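Local structure of Endoglucanase(Endo-1,4-beta-glucanase)protein (4LX4) at residues H14-S19 / R53-P58. The protein probably hydrolyses O-glycosidic bonds as a glycoside hydrolase family 5 (cellulase A) enzyme. Numbering follows the deposited sequence.
Sequences HGVNIS and RLIRFP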
loop_
_atom_site.group_PDB
_atom_site.type_symbol
_atom_site.label_atom_id
_atom_site.label_comp_id
_atom_site.label_asym_id
_atom_site.label_seq_id
_atom_site.Cartn_x
_atom_site.Cartn_y
_atom_site.Cartn_z
ATOM N N HIS A 14 -12.155 0.380 -0.465
ATOM C CA HIS A 14 -11.399 1.600 -0.800
ATOM C C HIS A 14 -10.951 2.387 0.413
ATOM O O HIS A 14 -11.760 2.917 1.190
ATOM C CB HIS A 14 -12.172 2.477 -1.783
ATOM C CG HIS A 14 -12.602 1.735 -3.004
ATOM N ND1 HIS A 14 -11.706 1.090 -3.829
ATOM C CD2 HIS A 14 -13.833 1.483 -3.509
ATOM C CE1 HIS A 14 -12.366 0.482 -4.797
ATOM N NE2 HIS A 14 -13.657 0.705 -4.626
ATOM N N GLY A 15 -9.637 2.441 0.569
ATOM C CA GLY A 15 -9.059 2.985 1.770
ATOM C C GLY A 15 -8.076 4.054 1.423
ATOM O O GLY A 15 -8.132 4.639 0.342
ATOM N N VAL A 16 -7.163 4.303 2.350
ATOM C CA VAL A 16 -6.270 5.436 2.241
ATOM C C VAL A 16 -4.900 5.047 2.756
ATOM O O VAL A 16 -4.792 4.320 3.731
ATOM C CB VAL A 16 -6.828 6.663 3.024
ATOM C CG1 VAL A 16 -7.138 6.284 4.448
ATOM C CG2 VAL A 16 -5.837 7.809 2.987
ATOM N N ASN A 17 -3.866 5.525 2.075
ATOM C CA ASN A 17 -2.507 5.460 2.574
ATOM C C ASN A 17 -2.342 6.525 3.661
ATOM O O ASN A 17 -2.757 7.664 3.470
ATOM C CB ASN A 17 -1.505 5.700 1.426
ATOM C CG ASN A 17 -1.357 4.492 0.509
ATOM O OD1 ASN A 17 -0.544 3.602 0.759
ATOM N ND2 ASN A 17 -2.149 4.456 -0.554
ATOM N N ILE A 18 -1.769 6.147 4.805
ATOM C CA ILE A 18 -1.573 7.084 5.915
ATOM C C ILE A 18 -0.089 7.357 6.205
ATOM O O ILE A 18 0.706 6.437 6.445
ATOM C CB ILE A 18 -2.304 6.610 7.188
ATOM C CG1 ILE A 18 -3.826 6.657 6.972
ATOM C CG2 ILE A 18 -1.898 7.440 8.401
ATOM C CD1 ILE A 18 -4.413 8.038 6.694
ATOM N N SER A 19 0.269 8.635 6.149
ATOM C CA SER A 19 1.620 9.104 6.435
ATOM C C SER A 19 1.939 9.016 7.929
ATOM O O SER A 19 1.030 8.782 8.720
ATOM C CB SER A 19 1.752 10.537 5.948
ATOM O OG SER A 19 0.766 11.330 6.550
ATOM N N ARG A 53 -12.382 2.079 6.427
ATOM C CA ARG A 53 -11.931 1.093 7.408
ATOM C C ARG A 53 -10.646 0.384 6.955
ATOM O O ARG A 53 -10.166 -0.525 7.620
ATOM C CB ARG A 53 -13.027 0.047 7.598
ATOM C CG ARG A 53 -14.307 0.562 8.234
ATOM C CD ARG A 53 -15.241 -0.615 8.508
ATOM N NE ARG A 53 -16.438 -0.251 9.259
ATOM C CZ ARG A 53 -16.604 -0.459 10.558
ATOM N NH1 ARG A 53 -15.643 -1.016 11.286
ATOM N NH2 ARG A 53 -17.738 -0.094 11.133
ATOM N N LEU A 54 -10.125 0.783 5.797
ATOM C CA LEU A 54 -8.942 0.156 5.210
ATOM C C LEU A 54 -7.778 1.149 5.136
ATOM O O LEU A 54 -7.914 2.233 4.585
ATOM C CB LEU A 54 -9.270 -0.372 3.811
ATOM C CG LEU A 54 -8.127 -1.072 3.061
ATOM C CD1 LEU A 54 -7.722 -2.371 3.750
ATOM C CD2 LEU A 54 -8.458 -1.309 1.572
ATOM N N ILE A 55 -6.643 0.786 5.716
ATOM C CA ILE A 55 -5.500 1.681 5.759
ATOM C C ILE A 55 -4.247 0.932 5.305
ATOM O O ILE A 55 -3.990 -0.200 5.741
ATOM C CB ILE A 55 -5.271 2.229 7.187
ATOM C CG1 ILE A 55 -6.498 2.998 7.696
ATOM C CG2 ILE A 55 -3.982 3.061 7.267
ATOM C CD1 ILE A 55 -6.997 4.106 6.750
ATOM N N ARG A 56 -3.481 1.561 4.418
ATOM C CA ARG A 56 -2.140 1.083 4.096
ATOM C C ARG A 56 -1.151 2.018 4.793
ATOM O O ARG A 56 -1.251 3.236 4.648
ATOM C CB ARG A 56 -1.926 1.113 2.585
ATOM C CG ARG A 56 -0.594 0.518 2.086
ATOM C CD ARG A 56 -0.575 0.476 0.552
ATOM N NE ARG A 56 0.675 -0.027 -0.037
ATOM C CZ ARG A 56 1.606 0.720 -0.633
ATOM N NH1 ARG A 56 1.480 2.042 -0.710
ATOM N NH2 ARG A 56 2.687 0.141 -1.143
ATOM N N PHE A 57 -0.227 1.454 5.573
ATOM C CA PHE A 57 0.713 2.262 6.354
ATOM C C PHE A 57 2.194 1.997 6.061
ATOM O O PHE A 57 2.784 1.047 6.589
ATOM C CB PHE A 57 0.449 2.130 7.848
ATOM C CG PHE A 57 1.239 3.104 8.669
ATOM C CD1 PHE A 57 0.890 4.448 8.704
ATOM C CD2 PHE A 57 2.359 2.680 9.383
ATOM C CE1 PHE A 57 1.645 5.363 9.444
ATOM C CE2 PHE A 57 3.115 3.579 10.126
ATOM C CZ PHE A 57 2.753 4.918 10.169
ATOM N N PRO A 58 2.804 2.882 5.252
ATOM C CA PRO A 58 4.241 2.839 4.957
ATOM C C PRO A 58 5.153 3.068 6.163
ATOM O O PRO A 58 4.924 3.957 6.988
ATOM C CB PRO A 58 4.428 3.972 3.946
ATOM C CG PRO A 58 3.067 4.123 3.299
ATOM C CD PRO A 58 2.084 3.848 4.397
HETATM O O HOH W 1 -12.904 1.562 3.462
HETATM O O HOH W 2 3.382 5.997 6.730
#
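With CG of Arg56 anti to the backbone N (chi1 -175°) and the chain extended from there to NE, and with CG of Asn17 anti to its carbonyl carbon (chi1 -76°), the two side chains run alongside each other into the barrel interior. NH1 of Arg56 then donates to OD1 of Asn17 at 2.9 Å. That oxygen sits at the edge of the guanidinium, close to its plane, while the amide itself is turned nearly perpendicular, 85° away. ND2 of Asn17 is used too, by Tyr282 O and Gly251 O, which fixes which way the amide faces. Beneath this pair the backbones form a parallel ladder: Val16 N to Leu54 O, Arg56 N to Val16 O at 3.1 Å, and Ile18 N to Arg56 O at 3.0 Å. These are neighbouring strands of the (beta/alpha)8 TIM barrel expected of glycoside hydrolase family 5, joined by helix 41-49 in a beta-alpha-beta crossover. Val16, Ile18 and Ile55 face that helix, where Tyr47 touches Val16 and Ile18; CG1 of Ile18 lies 3.6 Å from CG2 of Ile55. On the interior side the guanidinium also makes salt bridges to Asp140, Glu175, Glu204 and Glu252 and a hydrogen bond to Asn143. The Arg56 side chain lies about 5 Å from a bound Tris molecule, probably from the crystallisation liquor, consistent with a pocket here. A methionine in place of Arg56 would probably leave OD1 of Asn17 without its donor and those carboxylates without a shared cation. At the C-terminal end, Ile18 O approaches CD1 of Phe57 at 3.0 Å, Ser19 O meets CE1 at the ring edge, and a water bridges Ile18 O and Pro58 O above one ring face, displaced toward its rim; at the other end a water donates to His14 O and accepts from Arg53 N.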